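Side-chain contacts in erythromycin C-12 hydroxylase (Saccharopolyspora erythraea, PDB 2JJN), which hydroxylates the macrolactone ring of erythromycin D at C-12 to give erythromycin C, as a heme-dependent cytochrome P450 monooxygenase: residues G49-F54 / A302-P307; R119-S124 / P144-A149; D265-A268 / R273-A276. The protein carries 2 engineered substitutions. All coordinates share one frame; numbering follows the deposited sequence. Where two conformers were deposited one is given.

Contact 1 (G49-F54 / A302-P307); sequences GVWHVF and AGVPIP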
ATOM      1  N   GLY A  49     -20.897  -5.886 -12.909  1.00 12.72           N
ATOM      2  CA  GLY A  49     -21.758  -6.027 -11.707  1.00 12.65           C
ATOM      3  C   GLY A  49     -21.012  -5.743 -10.416  1.00 11.72           C
ATOM      4  O   GLY A  49     -21.462  -6.139  -9.334  1.00 13.17           O
ATOM      5  N   VAL A  50     -19.897  -5.021 -10.540  1.00 12.73           N
ATOM      6  CA  VAL A  50     -19.107  -4.578  -9.381  1.00 12.00           C
ATOM      7  C   VAL A  50     -19.519  -3.150  -9.070  1.00 12.84           C
ATOM      8  O   VAL A  50     -19.679  -2.337  -9.967  1.00 11.97           O
ATOM      9  CB  VAL A  50     -17.591  -4.629  -9.694  1.00 14.34           C
ATOM     10  CG1 VAL A  50     -16.820  -4.072  -8.521  1.00 13.96           C
ATOM     11  CG2 VAL A  50     -17.175  -6.060  -9.946  1.00 14.14           C
ATOM     12  N   TRP A  51     -19.694  -2.854  -7.786  1.00 11.12           N
ATOM     13  CA  TRP A  51     -20.198  -1.551  -7.381  1.00 11.17           C
ATOM     14  C   TRP A  51     -19.046  -0.719  -6.891  1.00 12.63           C
ATOM     15  O   TRP A  51     -17.936  -1.253  -6.547  1.00 15.10           O
ATOM     16  CB  TRP A  51     -21.209  -1.746  -6.244  1.00 11.21           C
ATOM     17  CG  TRP A  51     -22.479  -2.384  -6.766  1.00 10.67           C
ATOM     18  CD1 TRP A  51     -22.673  -3.703  -7.109  1.00 11.06           C
ATOM     19  CD2 TRP A  51     -23.705  -1.714  -7.061  1.00 10.22           C
ATOM     20  NE1 TRP A  51     -23.959  -3.898  -7.574  1.00 11.62           N
ATOM     21  CE2 TRP A  51     -24.616  -2.695  -7.550  1.00 11.70           C
ATOM     22  CE3 TRP A  51     -24.132  -0.367  -6.956  1.00 12.17           C
ATOM     23  CZ2 TRP A  51     -25.932  -2.387  -7.917  1.00 10.85           C
ATOM     24  CZ3 TRP A  51     -25.451  -0.064  -7.302  1.00 10.86           C
ATOM     25  CH2 TRP A  51     -26.340  -1.075  -7.762  1.00 12.06           C
ATOM     26  N   HIS A  52     -19.212   0.582  -7.007  1.00  9.93           N
ATOM     27  CA  HIS A  52     -18.136   1.495  -6.679  1.00  9.85           C
ATOM     28  C   HIS A  52     -18.724   2.627  -5.837  1.00 10.84           C
ATOM     29  O   HIS A  52     -19.784   3.190  -6.191  1.00 11.29           O
ATOM     30  CB  HIS A  52     -17.613   2.116  -7.978  1.00 10.99           C
ATOM     31  CG  HIS A  52     -16.966   1.111  -8.863  1.00 10.71           C
ATOM     32  ND1 HIS A  52     -15.597   0.912  -8.888  1.00 12.90           N
ATOM     33  CD2 HIS A  52     -17.507   0.228  -9.737  1.00 11.27           C
ATOM     34  CE1 HIS A  52     -15.326  -0.066  -9.751  1.00 14.41           C
ATOM     35  NE2 HIS A  52     -16.461  -0.481 -10.290  1.00 10.82           N
ATOM     36  N   VAL A  53     -17.985   3.004  -4.791  1.00  9.80           N
ATOM     37  CA  VAL A  53     -18.475   3.993  -3.833  1.00 10.22           C
ATOM     38  C   VAL A  53     -17.463   5.143  -3.814  1.00  9.75           C
ATOM     39  O   VAL A  53     -16.265   4.918  -3.597  1.00 10.60           O
ATOM     40  CB  VAL A  53     -18.624   3.344  -2.459  1.00 10.11           C
ATOM     41  CG1 VAL A  53     -18.967   4.403  -1.423  1.00 11.01           C
ATOM     42  CG2 VAL A  53     -19.767   2.308  -2.568  1.00 12.22           C
ATOM     43  N   PHE A  54     -17.950   6.370  -4.065  1.00  9.46           N
ATOM     44  CA  PHE A  54     -17.053   7.509  -4.325  1.00 10.44           C
ATOM     45  C   PHE A  54     -16.949   8.596  -3.252  1.00 11.21           C
ATOM     46  O   PHE A  54     -15.944   9.299  -3.179  1.00 11.66           O
ATOM     47  CB  PHE A  54     -17.426   8.192  -5.657  1.00 10.12           C
ATOM     48  CG  PHE A  54     -17.334   7.250  -6.839  1.00 10.55           C
ATOM     49  CD1 PHE A  54     -18.482   6.828  -7.498  1.00 12.71           C
ATOM     50  CD2 PHE A  54     -16.122   6.712  -7.190  1.00 13.56           C
ATOM     51  CE1 PHE A  54     -18.396   5.962  -8.588  1.00 11.61           C
ATOM     52  CE2 PHE A  54     -16.007   5.819  -8.290  1.00 15.24           C
ATOM     53  CZ  PHE A  54     -17.172   5.439  -8.990  1.00 13.99           C
ATOM     54  N   ALA A 302     -26.067   5.503   0.516  1.00 15.60           N
ATOM     55  CA  ALA A 302     -26.548   6.732  -0.059  1.00 15.23           C
ATOM     56  C   ALA A 302     -27.921   6.557  -0.729  1.00 14.49           C
ATOM     57  O   ALA A 302     -28.201   7.214  -1.731  1.00 16.11           O
ATOM     58  CB  ALA A 302     -25.541   7.353  -1.057  1.00 16.77           C
ATOM     59  N   GLY A 303     -28.697   5.621  -0.175  1.00 14.64           N
ATOM     60  CA  GLY A 303     -30.038   5.350  -0.686  1.00 14.29           C
ATOM     61  C   GLY A 303     -30.050   4.552  -1.969  1.00 14.51           C
ATOM     62  O   GLY A 303     -31.123   4.337  -2.557  1.00 15.05           O
ATOM     63  N   VAL A 304     -28.876   4.083  -2.402  1.00 11.58           N
ATOM     64  CA  VAL A 304     -28.763   3.300  -3.638  1.00 10.60           C
ATOM     65  C   VAL A 304     -28.738   1.817  -3.245  1.00 11.45           C
ATOM     66  O   VAL A 304     -27.898   1.411  -2.417  1.00 11.47           O
ATOM     67  CB  VAL A 304     -27.479   3.647  -4.421  1.00 10.76           C
ATOM     68  CG1 VAL A 304     -27.404   2.787  -5.707  1.00 11.91           C
ATOM     69  CG2 VAL A 304     -27.521   5.151  -4.806  1.00 11.83           C
ATOM     70  N   PRO A 305     -29.654   1.017  -3.806  1.00 10.54           N
ATOM     71  CA  PRO A 305     -29.798  -0.373  -3.374  1.00 10.36           C
ATOM     72  C   PRO A 305     -28.725  -1.247  -4.006  1.00 10.66           C
ATOM     73  O   PRO A 305     -28.519  -1.233  -5.232  1.00 12.56           O
ATOM     74  CB  PRO A 305     -31.198  -0.760  -3.896  1.00 11.09           C
ATOM     75  CG  PRO A 305     -31.370   0.063  -5.127  1.00 11.26           C
ATOM     76  CD  PRO A 305     -30.730   1.392  -4.759  1.00 11.54           C
ATOM     77  N   ILE A 306     -28.002  -1.957  -3.139  1.00  9.66           N
ATOM     78  CA  ILE A 306     -26.968  -2.897  -3.563  1.00  9.99           C
ATOM     79  C   ILE A 306     -27.377  -4.340  -3.175  1.00 10.46           C
ATOM     80  O   ILE A 306     -27.768  -4.577  -2.072  1.00 11.39           O
ATOM     81  CB  ILE A 306     -25.611  -2.544  -2.935  1.00  8.34           C
ATOM     82  CG1 ILE A 306     -25.182  -1.122  -3.296  1.00 10.29           C
ATOM     83  CG2 ILE A 306     -24.563  -3.532  -3.453  1.00 10.41           C
ATOM     84  CD1 ILE A 306     -23.830  -0.677  -2.624  1.00 12.56           C
ATOM     85  N   PRO A 307     -27.371  -5.264  -4.136  1.00 10.39           N
ATOM     86  CA  PRO A 307     -27.819  -6.620  -3.791  1.00 10.60           C
ATOM     87  C   PRO A 307     -26.788  -7.379  -2.963  1.00 10.45           C
ATOM     88  O   PRO A 307     -25.636  -6.947  -2.831  1.00 10.76           O
ATOM     89  CB  PRO A 307     -27.960  -7.315  -5.139  1.00 11.70           C
ATOM     90  CG  PRO A 307     -27.100  -6.526  -6.031  1.00 13.09           C
ATOM     91  CD  PRO A 307     -26.984  -5.137  -5.556  1.00 10.83           C
TER

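Contact 2 (R119-S124 / P144-A149); sequences RDVTRS and PVTIVA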
ATOM      1  N   ARG A 119      17.957   3.750   7.808  1.00 17.70           N
ATOM      2  CA  ARG A 119      18.799   4.889   7.447  1.00 17.39           C
ATOM      3  C   ARG A 119      20.097   4.429   6.778  1.00 18.24           C
ATOM      4  O   ARG A 119      20.540   4.997   5.781  1.00 18.56           O
ATOM      5  CB  ARG A 119      19.083   5.765   8.647  1.00 18.03           C
ATOM      6  CG  ARG A 119      19.682   7.141   8.201  1.00 18.33           C
ATOM      7  CD  ARG A 119      19.847   8.061   9.418  1.00 20.93           C
ATOM      8  NE  ARG A 119      18.593   8.250  10.134  1.00 19.94           N
ATOM      9  CZ  ARG A 119      17.591   9.040   9.706  1.00 20.35           C
ATOM     10  NH1 ARG A 119      17.672   9.732   8.541  1.00 18.83           N
ATOM     11  NH2 ARG A 119      16.508   9.176  10.489  1.00 21.93           N
ATOM     12  N   ASP A 120      20.710   3.394   7.322  1.00 18.50           N
ATOM     13  CA  ASP A 120      21.946   2.831   6.769  1.00 19.58           C
ATOM     14  C   ASP A 120      21.767   2.338   5.341  1.00 19.48           C
ATOM     15  O   ASP A 120      22.528   2.671   4.448  1.00 19.98           O
ATOM     16  CB  ASP A 120      22.347   1.662   7.685  1.00 20.49           C
ATOM     17  CG  ASP A 120      23.611   0.970   7.225  1.00 23.34           C
ATOM     18  OD1 ASP A 120      24.627   1.671   7.110  1.00 24.11           O
ATOM     19  OD2 ASP A 120      23.622  -0.281   7.050  1.00 28.39           O
ATOM     20  N   VAL A 121      20.757   1.498   5.113  1.00 18.65           N
ATOM     21  CA  VAL A 121      20.473   0.990   3.766  1.00 18.89           C
ATOM     22  C   VAL A 121      20.193   2.136   2.818  1.00 18.61           C
ATOM     23  O   VAL A 121      20.746   2.190   1.728  1.00 19.39           O
ATOM     24  CB  VAL A 121      19.247   0.020   3.826  1.00 19.64           C
ATOM     25  CG1 VAL A 121      18.753  -0.311   2.402  1.00 21.33           C
ATOM     26  CG2 VAL A 121      19.618  -1.254   4.593  1.00 19.89           C
ATOM     27  N   THR A 122      19.366   3.094   3.234  1.00 18.08           N
ATOM     28  CA  THR A 122      19.009   4.235   2.365  1.00 18.81           C
ATOM     29  C   THR A 122      20.226   5.055   2.001  1.00 18.08           C
ATOM     30  O   THR A 122      20.475   5.347   0.821  1.00 19.38           O
ATOM     31  CB  THR A 122      18.002   5.105   3.081  1.00 19.56           C
ATOM     32  OG1 THR A 122      16.772   4.361   3.249  1.00 18.61           O
ATOM     33  CG2 THR A 122      17.693   6.363   2.295  1.00 18.35           C
ATOM     34  N   ARG A 123      21.025   5.374   3.005  1.00 18.74           N
ATOM     35  CA  ARG A 123      22.200   6.235   2.777  1.00 17.83           C
ATOM     36  C   ARG A 123      23.210   5.560   1.867  1.00 18.24           C
ATOM     37  O   ARG A 123      23.790   6.209   0.964  1.00 19.87           O
ATOM     38  CB  ARG A 123      22.858   6.575   4.110  1.00 17.95           C
ATOM     39  CG  ARG A 123      23.893   7.674   3.956  1.00 17.74           C
ATOM     40  CD  ARG A 123      24.302   8.231   5.295  1.00 21.01           C
ATOM     41  NE  ARG A 123      23.220   8.972   5.937  1.00 19.61           N
ATOM     42  CZ  ARG A 123      23.317   9.551   7.142  1.00 22.11           C
ATOM     43  NH1 ARG A 123      24.469   9.471   7.822  1.00 23.55           N
ATOM     44  NH2 ARG A 123      22.298  10.184   7.712  1.00 22.96           N
ATOM     45  N   SER A 124      23.415   4.251   2.055  1.00 18.35           N
ATOM     46  CA  SER A 124      24.351   3.521   1.189  1.00 18.31           C
ATOM     47  C   SER A 124      23.874   3.365  -0.224  1.00 19.19           C
ATOM     48  O   SER A 124      24.671   3.525  -1.156  1.00 21.26           O
ATOM     49  CB  SER A 124      24.625   2.165   1.796  1.00 20.19           C
ATOM     50  OG  SER A 124      25.438   2.316   2.956  1.00 20.16           O
ATOM     51  N   PRO A 144      12.276  -1.210   0.901  1.00 24.56           N
ATOM     52  CA  PRO A 144      11.284  -1.923   1.724  1.00 25.86           C
ATOM     53  C   PRO A 144      11.479  -3.424   1.714  1.00 27.50           C
ATOM     54  O   PRO A 144      11.200  -4.075   2.756  1.00 28.48           O
ATOM     55  CB  PRO A 144       9.921  -1.551   1.110  1.00 26.92           C
ATOM     56  CG  PRO A 144      10.218  -0.696  -0.096  1.00 27.50           C
ATOM     57  CD  PRO A 144      11.669  -0.496  -0.249  1.00 24.06           C
ATOM     58  N   VAL A 145      11.924  -3.974   0.577  1.00 28.94           N
ATOM     59  CA  VAL A 145      12.226  -5.432   0.464  1.00 29.97           C
ATOM     60  C   VAL A 145      13.318  -5.838   1.470  1.00 29.38           C
ATOM     61  O   VAL A 145      13.202  -6.862   2.181  1.00 28.94           O
ATOM     62  CB  VAL A 145      12.730  -5.918  -0.973  1.00 32.15           C
ATOM     63  CG1 VAL A 145      11.829  -5.566  -2.044  1.00 33.13           C
ATOM     64  CG2 VAL A 145      14.138  -5.484  -1.296  1.00 35.63           C
ATOM     65  N   THR A 146      14.389  -5.048   1.493  1.00 27.87           N
ATOM     66  CA  THR A 146      15.554  -5.343   2.298  1.00 25.74           C
ATOM     67  C   THR A 146      15.145  -5.293   3.744  1.00 24.75           C
ATOM     68  O   THR A 146      15.473  -6.211   4.524  1.00 24.90           O
ATOM     69  CB  THR A 146      16.703  -4.341   1.987  1.00 26.40           C
ATOM     70  OG1 THR A 146      17.155  -4.619   0.660  1.00 28.55           O
ATOM     71  CG2 THR A 146      17.874  -4.536   2.935  1.00 26.19           C
ATOM     72  N   ILE A 147      14.407  -4.244   4.099  1.00 23.54           N
ATOM     73  CA  ILE A 147      14.017  -4.042   5.491  1.00 22.98           C
ATOM     74  C   ILE A 147      13.063  -5.121   5.991  1.00 23.89           C
ATOM     75  O   ILE A 147      13.282  -5.689   7.081  1.00 24.71           O
ATOM     76  CB  ILE A 147      13.486  -2.614   5.698  1.00 23.47           C
ATOM     77  CG1 ILE A 147      14.629  -1.622   5.394  1.00 24.18           C
ATOM     78  CG2 ILE A 147      12.954  -2.386   7.108  1.00 24.17           C
ATOM     79  CD1 ILE A 147      15.869  -1.774   6.307  1.00 23.11           C
ATOM     80  N   VAL A 148      12.026  -5.409   5.217  1.00 24.60           N
ATOM     81  CA  VAL A 148      11.037  -6.370   5.749  1.00 25.30           C
ATOM     82  C   VAL A 148      11.618  -7.783   5.716  1.00 25.09           C
ATOM     83  O   VAL A 148      11.308  -8.601   6.615  1.00 24.95           O
ATOM     84  CB  VAL A 148       9.649  -6.243   5.050  1.00 25.60           C
ATOM     85  CG1 VAL A 148       8.751  -7.437   5.384  0.50 26.42           C
ATOM     86  CG2 VAL A 148       8.982  -4.935   5.451  0.50 25.39           C
ATOM     87  N   ALA A 149      12.472  -8.100   4.743  1.00 24.71           N
ATOM     88  CA  ALA A 149      13.133  -9.417   4.750  1.00 25.52           C
ATOM     89  C   ALA A 149      13.986  -9.569   6.013  1.00 26.53           C
ATOM     90  O   ALA A 149      13.942 -10.606   6.681  1.00 26.15           O
ATOM     91  CB  ALA A 149      13.955  -9.651   3.499  1.00 26.90           C
TER

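Contact 3 (D265-A268 / R273-A276); sequences DAAA and RIPA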
ATOM      1  N   ASP A 265      13.108  23.062  -0.015  1.00 23.15           N
ATOM      2  CA  ASP A 265      13.918  23.907   0.855  1.00 24.47           C
ATOM      3  C   ASP A 265      13.288  24.024   2.244  1.00 22.87           C
ATOM      4  O   ASP A 265      14.006  24.105   3.256  1.00 24.06           O
ATOM      5  CB  ASP A 265      14.108  25.299   0.230  1.00 25.68           C
ATOM      6  CG  ASP A 265      15.208  25.330  -0.829  1.00 30.92           C
ATOM      7  OD1 ASP A 265      15.949  24.333  -1.039  1.00 28.63           O
ATOM      8  OD2 ASP A 265      15.376  26.414  -1.439  1.00 36.41           O
ATOM      9  N   ALA A 266      11.966  24.014   2.291  1.00 22.12           N
ATOM     10  CA  ALA A 266      11.277  24.112   3.609  1.00 22.13           C
ATOM     11  C   ALA A 266      11.647  22.940   4.516  1.00 22.68           C
ATOM     12  O   ALA A 266      11.946  23.090   5.725  1.00 24.12           O
ATOM     13  CB  ALA A 266       9.817  24.204   3.413  1.00 22.83           C
ATOM     14  N   ALA A 267      11.677  21.740   3.917  1.00 22.52           N
ATOM     15  CA  ALA A 267      11.992  20.533   4.681  1.00 22.78           C
ATOM     16  C   ALA A 267      13.495  20.452   4.997  1.00 23.45           C
ATOM     17  O   ALA A 267      13.884  19.876   6.019  1.00 23.74           O
ATOM     18  CB  ALA A 267      11.566  19.298   3.874  1.00 23.28           C
ATOM     19  N   ALA A 268      14.324  21.037   4.121  1.00 23.39           N
ATOM     20  CA  ALA A 268      15.769  21.052   4.364  1.00 24.45           C
ATOM     21  C   ALA A 268      16.057  21.990   5.514  1.00 25.22           C
ATOM     22  O   ALA A 268      16.932  21.691   6.344  1.00 26.40           O
ATOM     23  CB  ALA A 268      16.555  21.461   3.128  1.00 24.17           C
ATOM     24  N   ARG A 273       9.323  19.026   9.345  1.00 14.28           N
ATOM     25  CA  ARG A 273       8.196  19.185   8.399  1.00 15.11           C
ATOM     26  C   ARG A 273       7.938  17.888   7.606  1.00 15.67           C
ATOM     27  O   ARG A 273       6.886  17.748   6.973  1.00 15.22           O
ATOM     28  CB  ARG A 273       8.508  20.313   7.398  1.00 14.89           C
ATOM     29  CG  ARG A 273       8.414  21.727   8.048  0.50 15.60           C
ATOM     30  CD  ARG A 273       9.185  22.818   7.282  0.50 15.55           C
ATOM     31  NE  ARG A 273       9.067  24.072   8.026  0.50 16.93           N
ATOM     32  CZ  ARG A 273       9.862  25.150   7.947  0.50 17.96           C
ATOM     33  NH1 ARG A 273      10.944  25.227   7.148  0.50 14.81           N
ATOM     34  NH2 ARG A 273       9.561  26.191   8.721  0.50 21.44           N
ATOM     35  N   ILE A 274       8.870  16.932   7.660  1.00 19.28           N
ATOM     36  CA  ILE A 274       8.737  15.765   6.798  1.00 19.09           C
ATOM     37  C   ILE A 274       7.532  14.836   7.089  1.00 20.68           C
ATOM     38  O   ILE A 274       6.827  14.435   6.152  1.00 21.40           O
ATOM     39  CB  ILE A 274      10.074  15.043   6.700  1.00 18.66           C
ATOM     40  CG1 ILE A 274      11.028  15.920   5.885  1.00 18.16           C
ATOM     41  CG2 ILE A 274       9.962  13.618   6.170  1.00 19.86           C
ATOM     42  CD1 ILE A 274      12.485  15.431   5.857  1.00 22.50           C
ATOM     43  N   PRO A 275       7.292  14.471   8.367  1.00 20.81           N
ATOM     44  CA  PRO A 275       6.094  13.665   8.618  1.00 19.20           C
ATOM     45  C   PRO A 275       4.819  14.245   7.993  1.00 18.40           C
ATOM     46  O   PRO A 275       3.980  13.462   7.466  1.00 19.07           O
ATOM     47  CB  PRO A 275       6.035  13.617  10.161  1.00 20.27           C
ATOM     48  CG  PRO A 275       7.501  13.653  10.512  1.00 20.99           C
ATOM     49  CD  PRO A 275       8.069  14.698   9.611  1.00 20.43           C
ATOM     50  N   ALA A 276       4.627  15.561   8.093  1.00 19.16           N
ATOM     51  CA  ALA A 276       3.389  16.168   7.531  1.00 20.06           C
ATOM     52  C   ALA A 276       3.371  16.100   6.009  1.00 19.59           C
ATOM     53  O   ALA A 276       2.281  15.987   5.379  1.00 21.08           O
ATOM     54  CB  ALA A 276       3.313  17.619   7.976  1.00 22.18           C
TER

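Contact 1 (G49-F54 / A302-P307)
One face of the W51 indole is covered by I306: CG2 sits 4.0 Å from the centroid of the five-membered ring and only 3° off its normal, a CH-pi contact. CG1 of the same isoleucine comes over the benzo part, 3.9 Å from W51 CE3. P307 CD and V304 CG1 come in obliquely, the first 3.8 Å from W51 CZ2 and the second 3.8 Å from W51 CZ3. The motif is a beta-hairpin, strands 299-301 and 304-306, packed against the mixed sheet of the P450 fold largely through W51; in that sheet 51-53 lies between strands 43-45 and 311-315. A302 and G303, both with positive phi, form the type I' turn of the hairpin.

The backbones stay apart, with the short strand axes 10.0 Å from each other at their closest and 135° between their directions, and the indole bridges the gap. W51 CG is anti to the carbonyl carbon (chi1 -71°), which sends the ring toward the hairpin, where it slides past I306 in the opposite direction. V43, Q45 and V310 also touch the tryptophan, and P307 O is held by a hydrogen bond from T295 OG1. Among the cross-contact approaches the shortest is to a backbone atom: W51 CH2 stands 3.3 Å from P305 O.

Contact 2 (R119-S124 / P144-A149)
V121 and T146 mark where helices 115-127 and 142-152 come nearest in these segments, their CA atoms 8.2 Å apart and the two chains running in broadly opposing senses. Both segments keep regular helical bonding, for instance from R123 N to R119 O and from A149 N to V145 O.

V121 points toward the other helix and does the work with one branch. Its CG2 lies anti to the carbonyl carbon and meets T146 CG2 at 4.1 Å, the two methyls reaching toward each other tip to tip. The same V121 CG2 is 4.2 Å from I147 CD1, so this methyl faces two successive residues of the partner helix. I147 starts off less directly aimed, but the end of its chain comes nearer: with chi1 -63° and chi2 -61° it bends CD1 back toward V121, and the two side chains pass in opposite directions. At T146 the hydroxyl and methyl divide their roles. OG1 is hydrogen-bonded to P142 O, one turn earlier in its own helix, and the methyl is left to face V121.

In P450 nomenclature these are probably the D and E helices, part of the core four-helix bundle. Around the contact, L143 touches V121, while R119 and R123 make salt bridges to E368 and E369 on helix 356-374, and P144 rests on H243 of helix 228-259. The side chain of I147 lies about 8 Å from the bound heme.

The meeting itself is purely apolar, methyl against methyl, and buries a modest 106 Å². It therefore depends on shape and dispersion; the polar ties nearby, such as T146 OG1 to P142 O, stay within a helix or go to other parts of the fold, and none of them joins these two segments.

Contact 3 (D265-A268 / R273-A276)
R273 leaves its backbone with CG anti to the carbonyl carbon (chi1 -73°) and then runs extended from CG to NE, which carries its guanidinium to A266 on the preceding helix. R273 NH1 donates to A266 O at 2.8 Å, and the N-H points almost straight at the oxygen (168°). The carbonyl lies close to the guanidinium plane, at its edge, whereas seen from A266 the donor is tilted 23° out of the carbonyl plane. The aliphatic part of the arginine takes part too: R273 CD is 3.2 Å from A266 O and 4.2 Å from A266 CB.

NH1 has a second acceptor, E269 OE1, in a salt bridge. The guanidinium lies near the C-terminal end of helix 262-269, where the carboxylate and the carbonyl ends of the helix would probably favour a positive charge. Both polar bonds hold for the conformer described; R273 was deposited in two, and the other may differ. Further in, the contact turns apolar, with A267 CB 4.0 Å from I274 CG1.

These are the consecutive helices 262-269 and 274-284, probably J and K of the P450 fold, joined by a short connection that lets R273 turn back on the helix just left. Helix 356-374 lies alongside both: I371 touches A267 and A268, while I274 rests on L367 and E368.

Overall arrangement
Contact 1 joins chain segments 248 residues apart, and contacts 2 and 3 follow in series within that span. Contact 1 belongs to the strand-rich part of the P450 fold; its centre is 42 Å from that of contact 2, across the chain's centre, and 40 Å from that of contact 3. Contacts 2 and 3 are helical neighbours, with centres 21 Å and nearest atoms about 8 Å apart. They do not touch, but helix 356-374 borders both: E368 takes a salt bridge from R119 and is packed on by I274. That helix follows closely after C353, the axial ligand of the heme iron; both contacts therefore pack against a helix close to the heme ligand, though neither lies at an annotated site.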